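Local coordinates for putative protease (Parabacteroides distasonis ATCC 8503, PDB 3KD4), which is a putative exported protease whose substrate and biological role are not established, at residues Q446-T458 against D486-N499. Sequence-based numbering, arbitrary orientation.
Sequences QVISKPFGKVTRT and DVRSLIHEWTNPDN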
loop_
_atom_site.group_PDB
_atom_site.type_symbol
_atom_site.label_atom_id
_atom_site.label_comp_id
_atom_site.label_asym_id
_atom_site.label_seq_id
_atom_site.Cartn_x
_atom_site.Cartn_y
_atom_site.Cartn_z
ATOM N N GLN A 446 9.067 34.549 11.638
ATOM C CA GLN A 446 9.545 33.934 10.376
ATOM C C GLN A 446 8.402 33.212 9.693
ATOM O O GLN A 446 7.800 32.323 10.279
ATOM C CB GLN A 446 10.706 32.963 10.622
ATOM C CG GLN A 446 11.966 33.694 11.157
ATOM C CD GLN A 446 13.218 32.849 11.117
ATOM O OE1 GLN A 446 13.163 31.621 11.047
ATOM N NE2 GLN A 446 14.360 33.507 11.199
ATOM N N VAL A 447 8.104 33.642 8.471
ATOM C CA VAL A 447 7.009 33.120 7.682
ATOM C C VAL A 447 7.500 32.805 6.275
ATOM O O VAL A 447 8.214 33.600 5.662
ATOM C CB VAL A 447 5.840 34.097 7.525
ATOM C CG1 VAL A 447 4.681 33.395 6.766
ATOM C CG2 VAL A 447 5.350 34.592 8.879
ATOM N N ILE A 448 7.162 31.612 5.815
ATOM C CA ILE A 448 7.343 31.227 4.431
ATOM C C ILE A 448 5.965 30.810 3.903
ATOM O O ILE A 448 5.293 29.942 4.460
ATOM C CB ILE A 448 8.413 30.123 4.258
ATOM C CG1 ILE A 448 8.503 29.745 2.775
ATOM C CG2 ILE A 448 8.110 28.906 5.175
ATOM C CD1 ILE A 448 9.722 28.938 2.393
ATOM N N SER A 449 5.521 31.490 2.868
ATOM C CA SER A 449 4.190 31.293 2.348
ATOM C C SER A 449 4.249 30.940 0.868
ATOM O O SER A 449 4.898 31.630 0.076
ATOM C CB SER A 449 3.384 32.565 2.559
ATOM O OG SER A 449 2.026 32.256 2.413
ATOM N N LYS A 450 3.577 29.866 0.493
ATOM C CA LYS A 450 3.628 29.370 -0.869
ATOM C C LYS A 450 2.214 29.063 -1.286
ATOM O O LYS A 450 1.300 29.088 -0.459
ATOM C CB LYS A 450 4.491 28.095 -0.954
ATOM C CG LYS A 450 5.991 28.331 -0.725
ATOM C CD LYS A 450 6.645 29.273 -1.719
ATOM C CE LYS A 450 8.098 29.475 -1.345
ATOM N NZ LYS A 450 8.820 30.409 -2.235
ATOM N N PRO A 451 2.019 28.768 -2.574
ATOM C CA PRO A 451 0.643 28.552 -3.017
ATOM C C PRO A 451 -0.101 27.418 -2.292
ATOM O O PRO A 451 -1.300 27.495 -2.172
ATOM C CB PRO A 451 0.804 28.228 -4.506
ATOM C CG PRO A 451 2.115 28.878 -4.911
ATOM C CD PRO A 451 2.974 28.797 -3.710
ATOM N N PHE A 452 0.590 26.410 -1.781
ATOM C CA PHE A 452 -0.120 25.251 -1.232
ATOM C C PHE A 452 0.194 25.020 0.239
ATOM O O PHE A 452 -0.168 23.992 0.800
ATOM C CB PHE A 452 0.159 24.033 -2.122
ATOM C CG PHE A 452 -0.358 24.203 -3.527
ATOM C CD1 PHE A 452 -1.735 24.402 -3.760
ATOM C CD2 PHE A 452 0.514 24.243 -4.614
ATOM C CE1 PHE A 452 -2.234 24.619 -5.073
ATOM C CE2 PHE A 452 0.039 24.449 -5.920
ATOM C CZ PHE A 452 -1.342 24.626 -6.148
ATOM N N GLY A 453 0.819 26.003 0.892
ATOM C CA GLY A 453 1.005 25.897 2.337
ATOM C C GLY A 453 1.783 27.042 2.939
ATOM O O GLY A 453 2.080 28.015 2.264
ATOM N N LYS A 454 2.123 26.903 4.218
ATOM C CA LYS A 454 2.765 27.992 4.953
ATOM C C LYS A 454 3.394 27.414 6.201
ATOM O O LYS A 454 2.855 26.493 6.790
ATOM C CB LYS A 454 1.700 29.053 5.309
ATOM C CG LYS A 454 2.182 30.236 6.151
ATOM C CD LYS A 454 1.104 31.272 6.351
ATOM C CE LYS A 454 0.064 30.834 7.377
ATOM N NZ LYS A 454 -0.927 31.982 7.687
ATOM N N VAL A 455 4.547 27.949 6.574
ATOM C CA VAL A 455 5.241 27.593 7.815
ATOM C C VAL A 455 5.524 28.905 8.564
ATOM O O VAL A 455 5.947 29.887 7.958
ATOM C CB VAL A 455 6.566 26.845 7.567
ATOM C CG1 VAL A 455 7.358 26.685 8.858
ATOM C CG2 VAL A 455 6.324 25.482 6.919
ATOM N N THR A 456 5.256 28.940 9.865
ATOM C CA THR A 456 5.572 30.116 10.631
ATOM C C THR A 456 6.287 29.762 11.910
ATOM O O THR A 456 6.129 28.655 12.453
ATOM C CB THR A 456 4.310 30.926 11.023
ATOM O OG1 THR A 456 3.579 30.169 11.983
ATOM C CG2 THR A 456 3.430 31.302 9.787
ATOM N N ARG A 457 7.018 30.750 12.422
ATOM C CA ARG A 457 7.624 30.673 13.736
ATOM C C ARG A 457 7.475 32.037 14.404
ATOM O O ARG A 457 7.832 33.072 13.818
ATOM C CB ARG A 457 9.101 30.318 13.628
ATOM C CG ARG A 457 9.751 30.112 14.958
ATOM C CD ARG A 457 11.230 29.874 14.802
ATOM N NE ARG A 457 11.974 31.113 14.643
ATOM C CZ ARG A 457 13.300 31.189 14.550
ATOM N NH1 ARG A 457 14.041 30.087 14.569
ATOM N NH2 ARG A 457 13.897 32.377 14.463
ATOM N N THR A 458 6.926 32.043 15.611
ATOM C CA THR A 458 6.867 33.276 16.378
ATOM C C THR A 458 7.618 33.028 17.669
ATOM O O THR A 458 7.592 31.922 18.204
ATOM C CB THR A 458 5.435 33.678 16.716
ATOM O OG1 THR A 458 4.865 32.640 17.502
ATOM C CG2 THR A 458 4.611 33.861 15.485
ATOM N N ASP A 486 8.449 24.620 -4.432
ATOM C CA ASP A 486 7.654 25.335 -3.462
ATOM C C ASP A 486 7.247 24.485 -2.253
ATOM O O ASP A 486 7.315 24.989 -1.125
ATOM C CB ASP A 486 6.404 25.937 -4.110
ATOM C CG ASP A 486 6.722 27.115 -5.019
ATOM O OD1 ASP A 486 7.843 27.683 -4.929
ATOM O OD2 ASP A 486 5.846 27.469 -5.843
ATOM N N VAL A 487 6.826 23.232 -2.444
ATOM C CA VAL A 487 6.453 22.425 -1.284
ATOM C C VAL A 487 7.719 21.937 -0.532
ATOM O O VAL A 487 7.736 21.825 0.693
ATOM C CB VAL A 487 5.470 21.269 -1.622
ATOM C CG1 VAL A 487 6.068 20.284 -2.583
ATOM C CG2 VAL A 487 4.987 20.576 -0.305
ATOM N N ARG A 488 8.786 21.676 -1.276
ATOM C CA ARG A 488 10.030 21.281 -0.666
ATOM C C ARG A 488 10.553 22.392 0.244
ATOM O O ARG A 488 11.039 22.126 1.325
ATOM C CB ARG A 488 11.052 20.939 -1.727
ATOM C CG ARG A 488 12.419 20.583 -1.165
ATOM C CD ARG A 488 13.282 20.238 -2.312
ATOM N NE ARG A 488 14.644 19.957 -1.911
ATOM C CZ ARG A 488 15.665 20.816 -2.021
ATOM N NH1 ARG A 488 15.492 22.053 -2.505
ATOM N NH2 ARG A 488 16.883 20.430 -1.639
ATOM N N SER A 489 10.439 23.635 -0.181
ATOM C CA SER A 489 10.905 24.725 0.676
ATOM C C SER A 489 10.075 24.815 1.975
ATOM O O SER A 489 10.633 25.054 3.021
ATOM C CB SER A 489 10.976 26.041 -0.105
ATOM O OG SER A 489 9.686 26.557 -0.354
ATOM N N LEU A 490 8.774 24.502 1.926
ATOM C CA LEU A 490 7.955 24.458 3.132
ATOM C C LEU A 490 8.411 23.361 4.057
ATOM O O LEU A 490 8.620 23.582 5.276
ATOM C CB LEU A 490 6.458 24.266 2.792
ATOM C CG LEU A 490 5.770 25.355 1.961
ATOM C CD1 LEU A 490 4.289 24.988 1.604
ATOM C CD2 LEU A 490 5.815 26.722 2.683
ATOM N N ILE A 491 8.565 22.158 3.486
ATOM C CA ILE A 491 8.882 20.978 4.290
ATOM C C ILE A 491 10.253 21.181 4.919
ATOM O O ILE A 491 10.473 20.905 6.100
ATOM C CB ILE A 491 8.827 19.644 3.462
ATOM C CG1 ILE A 491 7.382 19.367 3.048
ATOM C CG2 ILE A 491 9.408 18.491 4.279
ATOM C CD1 ILE A 491 7.237 18.431 1.793
ATOM N N HIS A 492 11.165 21.689 4.122
ATOM C CA HIS A 492 12.498 21.980 4.616
ATOM C C HIS A 492 12.497 23.067 5.729
ATOM O O HIS A 492 13.236 22.973 6.699
ATOM C CB HIS A 492 13.373 22.379 3.428
ATOM C CG HIS A 492 14.732 22.858 3.808
ATOM N ND1 HIS A 492 15.707 22.008 4.290
ATOM C CD2 HIS A 492 15.298 24.086 3.738
ATOM C CE1 HIS A 492 16.802 22.703 4.542
ATOM N NE2 HIS A 492 16.586 23.964 4.203
ATOM N N GLU A 493 11.657 24.088 5.588
ATOM C CA GLU A 493 11.576 25.124 6.633
ATOM C C GLU A 493 11.161 24.484 7.946
ATOM O O GLU A 493 11.689 24.834 9.014
ATOM C CB GLU A 493 10.619 26.252 6.250
ATOM C CG GLU A 493 10.652 27.435 7.255
ATOM C CD GLU A 493 11.178 28.728 6.648
ATOM O OE1 GLU A 493 11.990 28.678 5.719
ATOM O OE2 GLU A 493 10.746 29.797 7.114
ATOM N N TRP A 494 10.264 23.504 7.866
ATOM C CA TRP A 494 9.821 22.786 9.051
ATOM C C TRP A 494 10.908 21.906 9.671
ATOM O O TRP A 494 11.094 21.934 10.888
ATOM C CB TRP A 494 8.574 21.935 8.760
ATOM C CG TRP A 494 8.050 21.305 9.984
ATOM C CD1 TRP A 494 8.228 20.031 10.378
ATOM C CD2 TRP A 494 7.279 21.942 11.005
ATOM N NE1 TRP A 494 7.630 19.816 11.607
ATOM C CE2 TRP A 494 7.017 20.975 12.000
ATOM C CE3 TRP A 494 6.776 23.228 11.172
ATOM C CZ2 TRP A 494 6.266 21.260 13.147
ATOM C CZ3 TRP A 494 6.013 23.520 12.314
ATOM C CH2 TRP A 494 5.761 22.536 13.279
ATOM N N THR A 495 11.606 21.129 8.848
ATOM C CA THR A 495 12.486 20.072 9.361
ATOM C C THR A 495 13.913 20.554 9.640
ATOM O O THR A 495 14.602 19.947 10.434
ATOM C CB THR A 495 12.576 18.863 8.413
ATOM O OG1 THR A 495 13.082 19.290 7.134
ATOM C CG2 THR A 495 11.174 18.191 8.227
ATOM N N ASN A 496 14.362 21.611 8.972
ATOM C CA ASN A 496 15.764 22.098 9.133
ATOM C C ASN A 496 16.041 22.400 10.606
ATOM O O ASN A 496 15.401 23.275 11.182
ATOM C CB ASN A 496 15.961 23.357 8.305
ATOM C CG ASN A 496 17.381 23.862 8.316
ATOM O OD1 ASN A 496 18.293 23.123 8.011
ATOM N ND2 ASN A 496 17.566 25.171 8.586
ATOM N N PRO A 497 16.956 21.651 11.236
ATOM C CA PRO A 497 17.202 21.770 12.690
ATOM C C PRO A 497 17.582 23.173 13.145
ATOM O O PRO A 497 17.215 23.575 14.249
ATOM C CB PRO A 497 18.389 20.817 12.936
ATOM C CG PRO A 497 18.417 19.899 11.768
ATOM C CD PRO A 497 17.821 20.642 10.598
ATOM N N ASP A 498 18.305 23.921 12.308
ATOM C CA ASP A 498 18.655 25.305 12.659
ATOM C C ASP A 498 17.420 26.130 12.981
ATOM O O ASP A 498 17.478 27.075 13.760
ATOM C CB ASP A 498 19.415 25.990 11.523
ATOM C CG ASP A 498 20.847 25.580 11.459
ATOM O OD1 ASP A 498 21.316 24.970 12.439
ATOM O OD2 ASP A 498 21.499 25.849 10.425
ATOM N N ASN A 499 16.288 25.777 12.389
ATOM C CA ASN A 499 15.082 26.578 12.593
ATOM C C ASN A 499 14.468 26.374 13.956
ATOM O O ASN A 499 13.553 27.079 14.325
ATOM C CB ASN A 499 14.086 26.310 11.452
ATOM C CG ASN A 499 14.648 26.690 10.094
ATOM O OD1 ASN A 499 15.608 27.457 10.010
ATOM N ND2 ASN A 499 14.014 26.214 9.016
HETATM O O HOH W 1 9.034 29.839 9.342
HETATM O O HOH W 2 10.046 28.172 -3.433
HETATM O O HOH W 3 16.725 29.592 14.746
#
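Leu490 reaches the hairpin with CG anti to its own carbonyl carbon (chi1 -62°), and its two methyls part over the strands: CD1 sits 3.5 Å from Gly453 CA, tighter than usual for two carbons, while CD2 touches Ile448 O (3.7 Å) and Lys450 CG (3.8 Å). Glu493 CG stands anti to the backbone N (chi1 -173°) and the chain bends at chi2, running alongside Ile448 with the two side chains pointing opposite ways. Glu493 OE2 comes 3.4 Å from Ile448 CG2 and accepts a 2.8 Å hydrogen bond from a water that also gives a weak one to Gln446 O; Glu493 CG rests against Val455 CG1. That same valine methyl meets the edge of the Trp494 ring near its plane, and the other, CG2, faces the carbonyl oxygen of Leu490. Trp494 turns its NE1 to Asp402 and makes a cation-pi contact with Arg470.

Beside the Lys450–Gly453 type I turn, Lys450 NZ and Asp486 OD1 form a long salt bridge of 4.0 Å, bridged by a water. Far along the strands, Arg457 NH1 donates to Asn499 O at 3.1 Å, the oxygen lying in the guanidinium plane but the donor well above the carbonyl plane; another water links NH1 to Asp498 O. Asn499 ND2 gives a 2.7 Å bond to Glu493 O, on a lone pair.

The helix thus packs lengthwise along the edge hairpin of a mixed sheet, 25° from strand 453-458. Packing of Leu490, Ile448 and Val455 probably supplies most of the adhesion; Arg457–Asn499 is the one direct hydrogen bond between the segments.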